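Plasmid stabilization system (Mesorhizobium opportunistum, PDB 5CEG) probably acts as the toxin of a ParDE-like type II toxin-antitoxin system, as a member of the RelE toxin family. Local coordinates at residues A75-L78 with F83-L86; E52-Q57 with P62-R67; V34-G37 with A43-R46; V17-S22 with L56-Q61; Y87-D92 with G96-V101. One frame throughout, in Å; residues are numbered along the deposited sequence.

Contact 1: residues A75-L78 with F83-L86; sequences ARML and FVLL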
# COMPACT_ATOMS: atom_id res chain seq x y z
N ALA B 75 9.89 27.02 -2.65
CA ALA B 75 9.94 25.87 -3.55
C ALA B 75 8.73 25.79 -4.46
O ALA B 75 7.60 26.08 -4.06
CB ALA B 75 10.08 24.56 -2.76
N ARG B 76 8.99 25.35 -5.69
CA ARG B 76 7.97 25.09 -6.69
C ARG B 76 8.25 23.73 -7.30
O ARG B 76 9.40 23.30 -7.37
CB ARG B 76 7.96 26.16 -7.79
CG ARG B 76 7.43 27.51 -7.35
CD ARG B 76 7.62 28.54 -8.46
NE ARG B 76 7.12 29.87 -8.10
CZ ARG B 76 5.86 30.26 -8.28
NH1 ARG B 76 4.96 29.45 -8.83
NH2 ARG B 76 5.50 31.49 -7.92
N MET B 77 7.21 23.06 -7.76
CA MET B 77 7.37 21.73 -8.33
C MET B 77 6.78 21.71 -9.73
O MET B 77 5.66 22.18 -9.95
CB MET B 77 6.68 20.70 -7.43
CG MET B 77 6.55 19.34 -8.03
SD MET B 77 5.71 18.22 -6.89
CE MET B 77 6.78 18.29 -5.47
N LEU B 78 7.56 21.21 -10.69
CA LEU B 78 7.08 21.03 -12.05
C LEU B 78 7.30 19.57 -12.42
O LEU B 78 8.41 19.06 -12.30
CB LEU B 78 7.80 21.99 -13.01
CG LEU B 78 7.28 22.14 -14.44
CD1 LEU B 78 5.82 22.59 -14.47
CD2 LEU B 78 8.16 23.10 -15.21
N PHE B 83 9.79 12.22 -13.41
CA PHE B 83 10.62 13.13 -12.63
C PHE B 83 9.82 14.31 -12.09
O PHE B 83 8.80 14.71 -12.64
CB PHE B 83 11.79 13.66 -13.47
CG PHE B 83 12.53 12.57 -14.18
CD1 PHE B 83 13.37 11.72 -13.48
CD2 PHE B 83 12.37 12.39 -15.54
CE1 PHE B 83 14.04 10.71 -14.13
CE2 PHE B 83 13.04 11.38 -16.20
CZ PHE B 83 13.86 10.53 -15.50
N VAL B 84 10.32 14.85 -10.98
CA VAL B 84 9.79 16.06 -10.40
C VAL B 84 10.92 17.08 -10.40
O VAL B 84 11.98 16.82 -9.84
CB VAL B 84 9.28 15.79 -8.97
CG1 VAL B 84 8.97 17.07 -8.27
CG2 VAL B 84 8.06 14.84 -9.00
N LEU B 85 10.71 18.22 -11.05
CA LEU B 85 11.69 19.30 -10.99
C LEU B 85 11.36 20.17 -9.80
O LEU B 85 10.25 20.68 -9.70
CB LEU B 85 11.68 20.14 -12.27
CG LEU B 85 12.03 19.54 -13.64
CD1 LEU B 85 11.87 20.60 -14.71
CD2 LEU B 85 13.44 19.01 -13.67
N LEU B 86 12.33 20.37 -8.91
CA LEU B 86 12.15 21.31 -7.80
C LEU B 86 12.93 22.57 -8.12
O LEU B 86 14.11 22.50 -8.44
CB LEU B 86 12.66 20.72 -6.47
CG LEU B 86 12.05 19.40 -6.01
CD1 LEU B 86 12.72 18.97 -4.70
CD2 LEU B 86 10.55 19.58 -5.84
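Met77 reaches diagonally over the neighbouring strand and lays its CG methylene against the CG1 methyl of Val84, the two side chains crossing obliquely. At 3.3 Å between Met77 CG and Val84 CG1 the pair is tighter than ordinary carbon contact. The Met77 chain leaves with CG anti to its backbone N (chi1 169°) and bends only at its last torsion, which brings SD and CE past the same methyl, with Met77 SD 3.7 Å from Val84 CG1. From there CE meets Leu86 CD2 at 4.0 Å, the Met77 and Leu86 side chains lying next to each other and pointing the same way. Met77 and Leu86 form a non-hydrogen-bonded pair of the tight antiparallel hairpin made by strands 76-80 and 83-90, inside the sheet of this ParE-like fold. On the face that carries these two residues, an apolar side chain of another protein's chain packs on Met77 and an aromatic one on Leu86. The next pair, Leu78 with Leu85, is hydrogen-bonded: Leu78 N donates to Leu85 O at 2.9 Å, and Leu85 N returns a bond of 2.7 Å to Leu78 O. Their side chains go to the reverse face, where Leu78 CB and Leu85 CB approach to 4.4 Å before the branches part, Leu78 to lie on Arg54 and Leu85 on Leu51, both of helix 41-60. Two CA-H...O contacts flank the Met77-Leu86 pair, one from Met77 CA to Leu85 O and one from Leu86 CA to Arg76 O.

Contact 2: residues E52-Q57 with P62-R67; sequences EARALQ and PRMGVR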
# COMPACT_ATOMS: atom_id res chain seq x y z
N GLU B 52 14.96 18.74 -21.15
CA GLU B 52 15.38 20.00 -21.77
C GLU B 52 14.17 20.80 -22.24
O GLU B 52 14.10 22.02 -22.04
CB GLU B 52 16.33 19.74 -22.94
CG GLU B 52 16.83 21.03 -23.58
CD GLU B 52 17.76 20.78 -24.76
OE1 GLU B 52 17.69 19.69 -25.37
OE2 GLU B 52 18.54 21.70 -25.08
N ALA B 53 13.20 20.12 -22.83
CA ALA B 53 12.00 20.80 -23.31
C ALA B 53 11.24 21.44 -22.15
O ALA B 53 10.76 22.57 -22.25
CB ALA B 53 11.09 19.84 -24.07
N ARG B 54 11.13 20.73 -21.03
CA ARG B 54 10.39 21.26 -19.89
C ARG B 54 11.12 22.46 -19.30
O ARG B 54 10.50 23.44 -18.89
CB ARG B 54 10.18 20.17 -18.82
CG ARG B 54 9.07 20.48 -17.79
CD ARG B 54 7.68 20.53 -18.43
NE ARG B 54 6.61 20.19 -17.48
CZ ARG B 54 5.36 20.65 -17.56
NH1 ARG B 54 5.01 21.47 -18.54
NH2 ARG B 54 4.46 20.27 -16.65
N ALA B 55 12.45 22.40 -19.26
CA ALA B 55 13.24 23.51 -18.72
C ALA B 55 13.14 24.76 -19.61
O ALA B 55 13.14 25.88 -19.11
CB ALA B 55 14.70 23.10 -18.54
N LEU B 56 13.08 24.55 -20.92
CA LEU B 56 12.93 25.65 -21.88
C LEU B 56 11.58 26.33 -21.70
O LEU B 56 11.49 27.55 -21.76
CB LEU B 56 13.09 25.16 -23.32
CG LEU B 56 14.49 24.76 -23.78
CD1 LEU B 56 14.43 24.03 -25.11
CD2 LEU B 56 15.39 25.99 -23.88
N GLN B 57 10.54 25.53 -21.48
CA GLN B 57 9.23 26.10 -21.15
C GLN B 57 9.30 26.97 -19.91
O GLN B 57 8.70 28.04 -19.84
CB GLN B 57 8.19 25.00 -20.91
CG GLN B 57 7.67 24.28 -22.12
CD GLN B 57 6.54 23.35 -21.74
OE1 GLN B 57 6.60 22.67 -20.72
NE2 GLN B 57 5.48 23.34 -22.54
N PRO B 62 8.26 31.38 -15.96
CA PRO B 62 8.95 30.97 -14.72
C PRO B 62 8.04 30.57 -13.57
O PRO B 62 8.51 29.91 -12.63
CB PRO B 62 9.77 32.22 -14.35
CG PRO B 62 9.19 33.34 -15.13
CD PRO B 62 8.66 32.74 -16.39
N ARG B 63 6.76 30.92 -13.63
CA ARG B 63 5.85 30.57 -12.55
C ARG B 63 4.91 29.41 -12.92
O ARG B 63 3.85 29.26 -12.32
CB ARG B 63 5.05 31.80 -12.12
CG ARG B 63 5.96 32.93 -11.62
CD ARG B 63 5.15 34.11 -11.07
NE ARG B 63 6.00 35.14 -10.47
CZ ARG B 63 6.47 36.21 -11.11
NH1 ARG B 63 6.18 36.42 -12.39
NH2 ARG B 63 7.22 37.10 -10.45
N MET B 64 5.31 28.58 -13.87
CA MET B 64 4.40 27.48 -14.24
C MET B 64 4.38 26.35 -13.20
O MET B 64 3.41 25.59 -13.14
CB MET B 64 4.72 26.96 -15.66
CG MET B 64 6.09 26.38 -15.88
SD MET B 64 6.33 26.13 -17.67
CE MET B 64 5.06 24.92 -18.02
N GLY B 65 5.40 26.25 -12.35
CA GLY B 65 5.41 25.24 -11.31
C GLY B 65 4.53 25.61 -10.12
O GLY B 65 4.43 26.78 -9.74
N VAL B 66 3.88 24.62 -9.53
CA VAL B 66 3.02 24.84 -8.37
C VAL B 66 3.85 25.09 -7.12
O VAL B 66 4.83 24.39 -6.87
CB VAL B 66 2.09 23.63 -8.14
CG1 VAL B 66 1.42 23.71 -6.79
CG2 VAL B 66 1.06 23.53 -9.27
N ARG B 67 3.47 26.10 -6.33
CA ARG B 67 4.18 26.37 -5.10
C ARG B 67 4.06 25.22 -4.12
O ARG B 67 2.98 24.64 -3.95
CB ARG B 67 3.66 27.65 -4.44
CG ARG B 67 4.10 28.94 -5.11
CD ARG B 67 3.88 30.09 -4.13
NE ARG B 67 4.35 31.39 -4.62
CZ ARG B 67 5.61 31.80 -4.57
NH1 ARG B 67 6.55 31.01 -4.08
NH2 ARG B 67 5.94 33.01 -5.03
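Arg54 NH1 meets three groups at once: it donates to Gln57 OE1 one helical turn on, bonds the carbonyl O of Arg63 of the second subunit, and has the methyl of Met64 resting near it. The setting is the turn that carries the chain from the C-terminal part of helix 41-60 to the short edge strand 66-67, at a place where two copies of the protein meet. The bond from Arg54 NH1 to Gln57 OE1 is 3.0 Å long and nearly straight at 163°, and the amide oxygen lies in the guanidinium plane. This fixes both polar ends relative to one another. Into the angle between them comes Met64, whose CG stands between its backbone N and carbonyl carbon (chi1 61°) and whose last bond turns so that CE faces the pair. Met64 CE is 3.5 Å from Arg54 NH1, approaching the guanidinium obliquely, and 3.8 Å from Gln57 OE1. The Met64 and Gln57 side chains cross at about a right angle. Remaining bonds of the guanidinium tie the helix to its surroundings: NE donates to Val79 O of the same chain and NH2 to Gly65 O of the second subunit. Behind the methyl, Met64 SD sits over the helix backbone, 3.7 Å from Gln57 O and 3.9 Å from Gln57 CB.

Contact 3: residues V34-G37 with A43-R46; sequences VMIG and AADR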
# COMPACT_ATOMS: atom_id res chain seq x y z
N VAL B 34 22.91 8.02 -16.97
CA VAL B 34 23.77 6.85 -16.83
C VAL B 34 22.97 5.62 -16.39
O VAL B 34 23.19 4.52 -16.89
CB VAL B 34 24.90 7.11 -15.82
CG1 VAL B 34 25.67 5.83 -15.52
CG2 VAL B 34 25.86 8.18 -16.36
N MET B 35 22.03 5.80 -15.48
CA MET B 35 21.25 4.68 -14.98
C MET B 35 20.49 3.98 -16.11
O MET B 35 20.58 2.76 -16.27
CB MET B 35 20.27 5.14 -13.89
CG MET B 35 19.35 4.04 -13.39
SD MET B 35 20.21 2.78 -12.42
CE MET B 35 20.52 3.71 -10.92
N ILE B 36 19.74 4.74 -16.89
CA ILE B 36 18.94 4.10 -17.93
C ILE B 36 19.81 3.82 -19.15
O ILE B 36 19.63 2.81 -19.82
CB ILE B 36 17.70 4.93 -18.30
CG1 ILE B 36 16.83 4.18 -19.33
CG2 ILE B 36 18.09 6.32 -18.79
CD1 ILE B 36 16.40 2.78 -18.87
N GLY B 37 20.77 4.70 -19.41
CA GLY B 37 21.65 4.54 -20.57
C GLY B 37 22.53 3.30 -20.49
O GLY B 37 23.02 2.81 -21.52
N ALA B 43 16.44 5.51 -24.72
CA ALA B 43 15.59 5.99 -23.63
C ALA B 43 16.27 7.11 -22.84
O ALA B 43 15.61 8.06 -22.42
CB ALA B 43 15.22 4.84 -22.69
N ALA B 44 17.58 6.99 -22.65
CA ALA B 44 18.32 8.03 -21.95
C ALA B 44 18.22 9.33 -22.73
O ALA B 44 17.91 10.39 -22.18
CB ALA B 44 19.78 7.61 -21.75
N ASP B 45 18.46 9.25 -24.04
CA ASP B 45 18.32 10.42 -24.89
C ASP B 45 16.92 11.04 -24.84
O ASP B 45 16.79 12.26 -24.81
CB ASP B 45 18.67 10.08 -26.34
CG ASP B 45 20.16 9.99 -26.58
OD1 ASP B 45 20.94 10.63 -25.83
OD2 ASP B 45 20.55 9.29 -27.53
N ARG B 46 15.88 10.20 -24.82
CA ARG B 46 14.51 10.73 -24.77
C ARG B 46 14.24 11.46 -23.46
O ARG B 46 13.60 12.51 -23.48
CB ARG B 46 13.49 9.61 -24.98
CG ARG B 46 13.41 9.12 -26.43
CD ARG B 46 12.18 8.24 -26.67
NE ARG B 46 12.19 7.02 -25.85
CZ ARG B 46 12.74 5.87 -26.22
NH1 ARG B 46 13.34 5.76 -27.40
NH2 ARG B 46 12.69 4.82 -25.41
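Ile36 spreads its two branches over a pair of alanines, the CG1 arm over Ala43 and the CG2 methyl over Ala44. Ile36 CG1 comes within 3.8 Å of Ala43 CB. The CG2 methyl presses closer, lying 3.6 Å from Ala44 CB and equally near Ala44 CA, so it rests on the helix surface itself as well as on the side-chain carbon. This division follows from the rotation about the first bond: with CG1 anti to the backbone N (chi1 -176°), CG2 is left between that N and the carbonyl carbon. The two segments are the last turn of helix 23-37 and an early turn of helix 41-60, joined by a short connection into the helical hairpin of the ParE-like fold. Small residues let the helices close up here. Gly37 has no side chain, and Ala44 CB sits 3.8 Å from Gly37 CA, with the CA atoms of Gly37 and Ala44 5.0 Å apart. Ile36 and Ala43 also touch side chains of another protein chain, while the Asp45 carboxylate bonds Tyr33 of helix 23-37 and pairs with Arg42 and with a basic side chain of a further protein chain.

Contact 4: residues V17-S22 with L56-Q61; sequences VRLVWS and LQLADQ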
# COMPACT_ATOMS: atom_id res chain seq x y z
N VAL B 17 13.71 34.22 -19.12
CA VAL B 17 14.54 34.58 -17.98
C VAL B 17 15.78 33.68 -17.95
O VAL B 17 15.81 32.65 -18.63
CB VAL B 17 13.77 34.46 -16.64
CG1 VAL B 17 12.41 35.10 -16.76
CG2 VAL B 17 13.63 33.01 -16.23
N ARG B 18 16.80 34.08 -17.18
CA ARG B 18 17.99 33.25 -17.02
C ARG B 18 17.63 31.98 -16.26
O ARG B 18 16.94 32.05 -15.24
CB ARG B 18 19.11 33.99 -16.28
CG ARG B 18 20.39 33.16 -16.11
CD ARG B 18 21.64 34.00 -16.31
NE ARG B 18 22.88 33.37 -15.86
CZ ARG B 18 23.79 32.81 -16.67
NH1 ARG B 18 23.59 32.76 -17.98
NH2 ARG B 18 24.90 32.30 -16.16
N LEU B 19 18.07 30.84 -16.75
CA LEU B 19 17.80 29.59 -16.05
C LEU B 19 19.11 28.89 -15.72
O LEU B 19 19.95 28.64 -16.59
CB LEU B 19 16.89 28.67 -16.88
CG LEU B 19 16.28 27.50 -16.10
CD1 LEU B 19 14.84 27.24 -16.52
CD2 LEU B 19 17.10 26.26 -16.29
N VAL B 20 19.28 28.59 -14.44
CA VAL B 20 20.48 27.93 -13.96
C VAL B 20 20.09 26.70 -13.15
O VAL B 20 18.93 26.56 -12.74
CB VAL B 20 21.35 28.88 -13.12
CG1 VAL B 20 21.93 30.01 -14.02
CG2 VAL B 20 20.54 29.50 -11.99
N TRP B 21 21.06 25.81 -12.96
CA TRP B 21 20.84 24.54 -12.28
C TRP B 21 21.85 24.42 -11.15
O TRP B 21 23.02 24.72 -11.33
CB TRP B 21 21.01 23.35 -13.24
CG TRP B 21 20.19 23.38 -14.50
CD1 TRP B 21 20.32 24.26 -15.55
CD2 TRP B 21 19.15 22.46 -14.88
NE1 TRP B 21 19.42 23.96 -16.54
CE2 TRP B 21 18.69 22.86 -16.16
CE3 TRP B 21 18.55 21.35 -14.26
CZ2 TRP B 21 17.66 22.19 -16.82
CZ3 TRP B 21 17.54 20.69 -14.92
CH2 TRP B 21 17.10 21.11 -16.20
N SER B 22 21.41 23.98 -9.97
CA SER B 22 22.37 23.75 -8.90
C SER B 22 23.36 22.67 -9.31
O SER B 22 23.05 21.80 -10.13
CB SER B 22 21.65 23.35 -7.60
OG SER B 22 21.30 21.97 -7.65
N LEU B 56 13.08 24.55 -20.92
CA LEU B 56 12.93 25.65 -21.88
C LEU B 56 11.58 26.33 -21.70
O LEU B 56 11.49 27.55 -21.76
CB LEU B 56 13.09 25.16 -23.32
CG LEU B 56 14.49 24.76 -23.78
CD1 LEU B 56 14.43 24.03 -25.11
CD2 LEU B 56 15.39 25.99 -23.88
N GLN B 57 10.54 25.53 -21.48
CA GLN B 57 9.23 26.10 -21.15
C GLN B 57 9.30 26.97 -19.91
O GLN B 57 8.70 28.04 -19.84
CB GLN B 57 8.19 25.00 -20.91
CG GLN B 57 7.67 24.28 -22.12
CD GLN B 57 6.54 23.35 -21.74
OE1 GLN B 57 6.60 22.67 -20.72
NE2 GLN B 57 5.48 23.34 -22.54
N LEU B 58 10.01 26.47 -18.91
CA LEU B 58 10.08 27.13 -17.63
C LEU B 58 10.81 28.47 -17.75
O LEU B 58 10.45 29.44 -17.09
CB LEU B 58 10.77 26.22 -16.61
CG LEU B 58 10.84 26.69 -15.17
CD1 LEU B 58 9.45 27.01 -14.63
CD2 LEU B 58 11.52 25.62 -14.33
N ALA B 59 11.82 28.53 -18.60
CA ALA B 59 12.54 29.78 -18.79
C ALA B 59 11.61 30.85 -19.37
O ALA B 59 11.74 32.04 -19.04
CB ALA B 59 13.75 29.57 -19.69
N ASP B 60 10.67 30.43 -20.22
CA ASP B 60 9.68 31.34 -20.82
C ASP B 60 8.54 31.70 -19.86
O ASP B 60 7.98 32.79 -19.94
CB ASP B 60 9.08 30.71 -22.08
CG ASP B 60 9.99 30.80 -23.28
OD1 ASP B 60 11.03 31.48 -23.21
OD2 ASP B 60 9.64 30.18 -24.31
N GLN B 61 8.19 30.78 -18.98
CA GLN B 61 7.09 31.00 -18.05
C GLN B 61 7.51 30.53 -16.67
O GLN B 61 7.20 29.42 -16.25
CB GLN B 61 5.81 30.26 -18.49
CG GLN B 61 5.15 30.85 -19.74
CD GLN B 61 4.58 32.25 -19.52
OE1 GLN B 61 4.41 32.70 -18.39
NE2 GLN B 61 4.30 32.94 -20.62
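Leu19 starts its approach to helix 41-60 at CB, which stands 4.3 Å from Ala59 CB. CG follows farther back, and the branch then divides. CD1 runs on into the helix surface, where Leu19 CD1 is 3.9 Å from Ala59 N and slightly farther from Ala59 CB, and where it also meets Leu58 CB at 4.2 Å. CD2 turns to the neighbouring indole in its own strand, 3.3 Å from Trp21 NE1. The side chain bridges strand 18-21 and the last turns of the helix, as part of the packing of the helical hairpin on the sheet in the ParE-like fold: strand 18-21 leads into helix 23-37, and helix 41-60 comes back to end beside that strand. CG of Leu19 is anti to its backbone N (chi1 -166°), a setting that lets CD1 lie on the helix backbone at Ala59 N. Along one edge of the strand, the backbones of Arg18 and Val20 bond to Val101 of strand 100-108; Trp21 makes backbone hydrogen bonds to the chain of another protein. The entry to the strand is fastened by a backbone bond, Val17 N donating to Ala59 O at 2.9 Å with an N-H...O angle of 161°. This carbonyl belongs to the last helical turn, where the helix can supply few amide donors of its own, and Val17 N serves as its donor from outside. The valine side chain rests on the same oxygen, with Val17 CG2 3.5 Å from Ala59 O.

Contact 5: residues Y87-D92 with G96-V101; sequences YETVPD and GPVEWV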
# COMPACT_ATOMS: atom_id res chain seq x y z
N TYR B 87 12.27 23.72 -8.06
CA TYR B 87 12.95 24.96 -8.45
C TYR B 87 12.40 26.15 -7.68
O TYR B 87 11.38 26.05 -6.99
CB TYR B 87 12.81 25.21 -9.96
CG TYR B 87 11.48 25.80 -10.40
CD1 TYR B 87 10.39 24.99 -10.72
CD2 TYR B 87 11.33 27.18 -10.54
CE1 TYR B 87 9.19 25.55 -11.15
CE2 TYR B 87 10.15 27.74 -10.95
CZ TYR B 87 9.07 26.93 -11.25
OH TYR B 87 7.88 27.51 -11.68
N GLU B 88 13.07 27.29 -7.81
CA GLU B 88 12.52 28.55 -7.31
C GLU B 88 12.75 29.66 -8.32
O GLU B 88 13.63 29.54 -9.17
CB GLU B 88 13.15 28.93 -5.97
CG GLU B 88 14.67 29.05 -6.04
CD GLU B 88 15.32 29.55 -4.77
OE1 GLU B 88 14.64 29.66 -3.72
OE2 GLU B 88 16.54 29.82 -4.82
N THR B 89 11.97 30.72 -8.21
CA THR B 89 12.28 31.95 -8.93
C THR B 89 12.96 32.92 -7.98
O THR B 89 12.74 32.88 -6.77
CB THR B 89 11.03 32.64 -9.53
OG1 THR B 89 10.23 33.20 -8.49
CG2 THR B 89 10.20 31.68 -10.38
N VAL B 90 13.80 33.79 -8.53
CA VAL B 90 14.32 34.91 -7.76
C VAL B 90 14.09 36.19 -8.57
O VAL B 90 14.54 36.27 -9.70
CB VAL B 90 15.80 34.77 -7.44
CG1 VAL B 90 16.26 35.98 -6.63
CG2 VAL B 90 16.05 33.48 -6.65
N PRO B 91 13.38 37.17 -7.99
CA PRO B 91 12.74 37.17 -6.66
C PRO B 91 11.65 36.11 -6.54
O PRO B 91 11.12 35.66 -7.56
CB PRO B 91 12.12 38.57 -6.56
CG PRO B 91 12.76 39.38 -7.66
CD PRO B 91 13.11 38.41 -8.74
N ASP B 92 11.35 35.71 -5.31
CA ASP B 92 10.28 34.77 -5.04
C ASP B 92 8.95 35.51 -4.91
O ASP B 92 8.39 35.63 -3.82
CB ASP B 92 10.58 33.98 -3.76
CG ASP B 92 9.49 32.98 -3.42
OD1 ASP B 92 8.98 32.33 -4.35
OD2 ASP B 92 9.12 32.85 -2.23
N GLY B 96 5.47 40.12 -11.33
CA GLY B 96 6.57 41.04 -11.51
C GLY B 96 7.74 40.34 -12.18
O GLY B 96 7.69 39.13 -12.40
N PRO B 97 8.79 41.10 -12.49
CA PRO B 97 9.96 40.59 -13.21
C PRO B 97 10.68 39.49 -12.44
O PRO B 97 10.86 39.60 -11.23
CB PRO B 97 10.86 41.83 -13.34
CG PRO B 97 9.95 42.99 -13.12
CD PRO B 97 8.93 42.52 -12.15
N VAL B 98 11.09 38.45 -13.15
CA VAL B 98 11.90 37.39 -12.57
C VAL B 98 13.31 37.48 -13.15
O VAL B 98 13.48 37.60 -14.37
CB VAL B 98 11.29 36.00 -12.86
CG1 VAL B 98 12.24 34.88 -12.40
CG2 VAL B 98 9.92 35.88 -12.21
N GLU B 99 14.33 37.46 -12.29
CA GLU B 99 15.70 37.59 -12.79
C GLU B 99 16.31 36.22 -13.12
O GLU B 99 16.99 36.07 -14.13
CB GLU B 99 16.59 38.35 -11.80
CG GLU B 99 18.04 38.37 -12.23
CD GLU B 99 18.75 39.69 -12.03
OE1 GLU B 99 18.07 40.70 -11.76
OE2 GLU B 99 20.00 39.72 -12.14
N TRP B 100 16.04 35.22 -12.28
CA TRP B 100 16.33 33.87 -12.76
C TRP B 100 15.48 32.81 -12.12
O TRP B 100 14.70 33.03 -11.21
CB TRP B 100 17.79 33.48 -12.55
CG TRP B 100 18.15 33.35 -11.13
CD1 TRP B 100 18.19 32.21 -10.38
CD2 TRP B 100 18.50 34.42 -10.28
NE1 TRP B 100 18.56 32.52 -9.09
CE2 TRP B 100 18.76 33.87 -9.01
CE3 TRP B 100 18.62 35.79 -10.47
CZ2 TRP B 100 19.14 34.66 -7.95
CZ3 TRP B 100 18.99 36.57 -9.42
CH2 TRP B 100 19.23 36.01 -8.17
N VAL B 101 15.54 31.66 -12.79
CA VAL B 101 14.94 30.43 -12.29
C VAL B 101 16.11 29.55 -11.92
O VAL B 101 17.01 29.36 -12.73
CB VAL B 101 14.06 29.76 -13.35
CG1 VAL B 101 13.81 28.28 -12.99
CG2 VAL B 101 12.75 30.52 -13.49
O HOH W 1 18.42 30.87 -6.70
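Val90 sits over one face of the Trp100 indole in a CH-pi contact, its CB 3.6 Å from the centroid of the six-membered ring and 21° off the ring normal. Val90 CG1 comes nearest the ring at Trp100 CH2, 3.3 Å away. Trp100 is modelled in two conformations; the ring contacts and the water bond of its NE1 belong to one. The pair lies at the loop end of the antiparallel hairpin of strands 83-90 and 100-108, where a classic beta bulge sets Glu99 and Trp100 together opposite Val90. Val90 O accepts two N-H groups, from Glu99 N at 2.9 Å and from Trp100 N at 3.2 Å, both donors in its carbonyl plane, while Val90 N donates to Trp100 O at 2.9 Å. The strand stops just beyond: the peptide bond before Pro91 is cis, and Thr89 OG1 holds the turning chain through a 2.8 Å bond to Pro91 O. On the Thr89 face, Val98 CG1 rests against Thr89 CB, Val101 touches the methyl of Thr89, and Tyr87 CD2 meets Val101 CG1. The hydroxyl of Tyr87 goes on to Pro62 O and Gly65 N. On the indole side a water joins the strands, accepting from Trp100 NE1 in the plane of the ring and donating to Glu88 OE2. The Glu88 carboxylate is placed by Ser74 OG at OE1 and by a salt bridge from OE2 to a basic side chain of another protein chain. Both bonds of the water, to Glu88 OE2 and to Trp100 NE1, are 2.9 Å long.

How the contacts relate
Contacts 1 and 5 are successive hairpins that share strand 83-90, their centres about 14 Å apart and joined by the bond between Arg76 N and Tyr87 O (2.8 Å). Contact 2 adds the edge strand 66-67 through Met77 N and Val66 O, and its Arg67 forms a salt bridge with Asp92 of contact 5. Contacts 2 and 4 share Leu56 and Gln57; strand 18-21 of contact 4 pairs with strand 100-108 of contact 5, Arg18 O lying 2.9 Å from Val101 N. Contact 3, nested within the loop that contact 4 closes, has its centre about 30 Å from that of contact 5. The bound sodium is about 9 Å from the Val84 side chain.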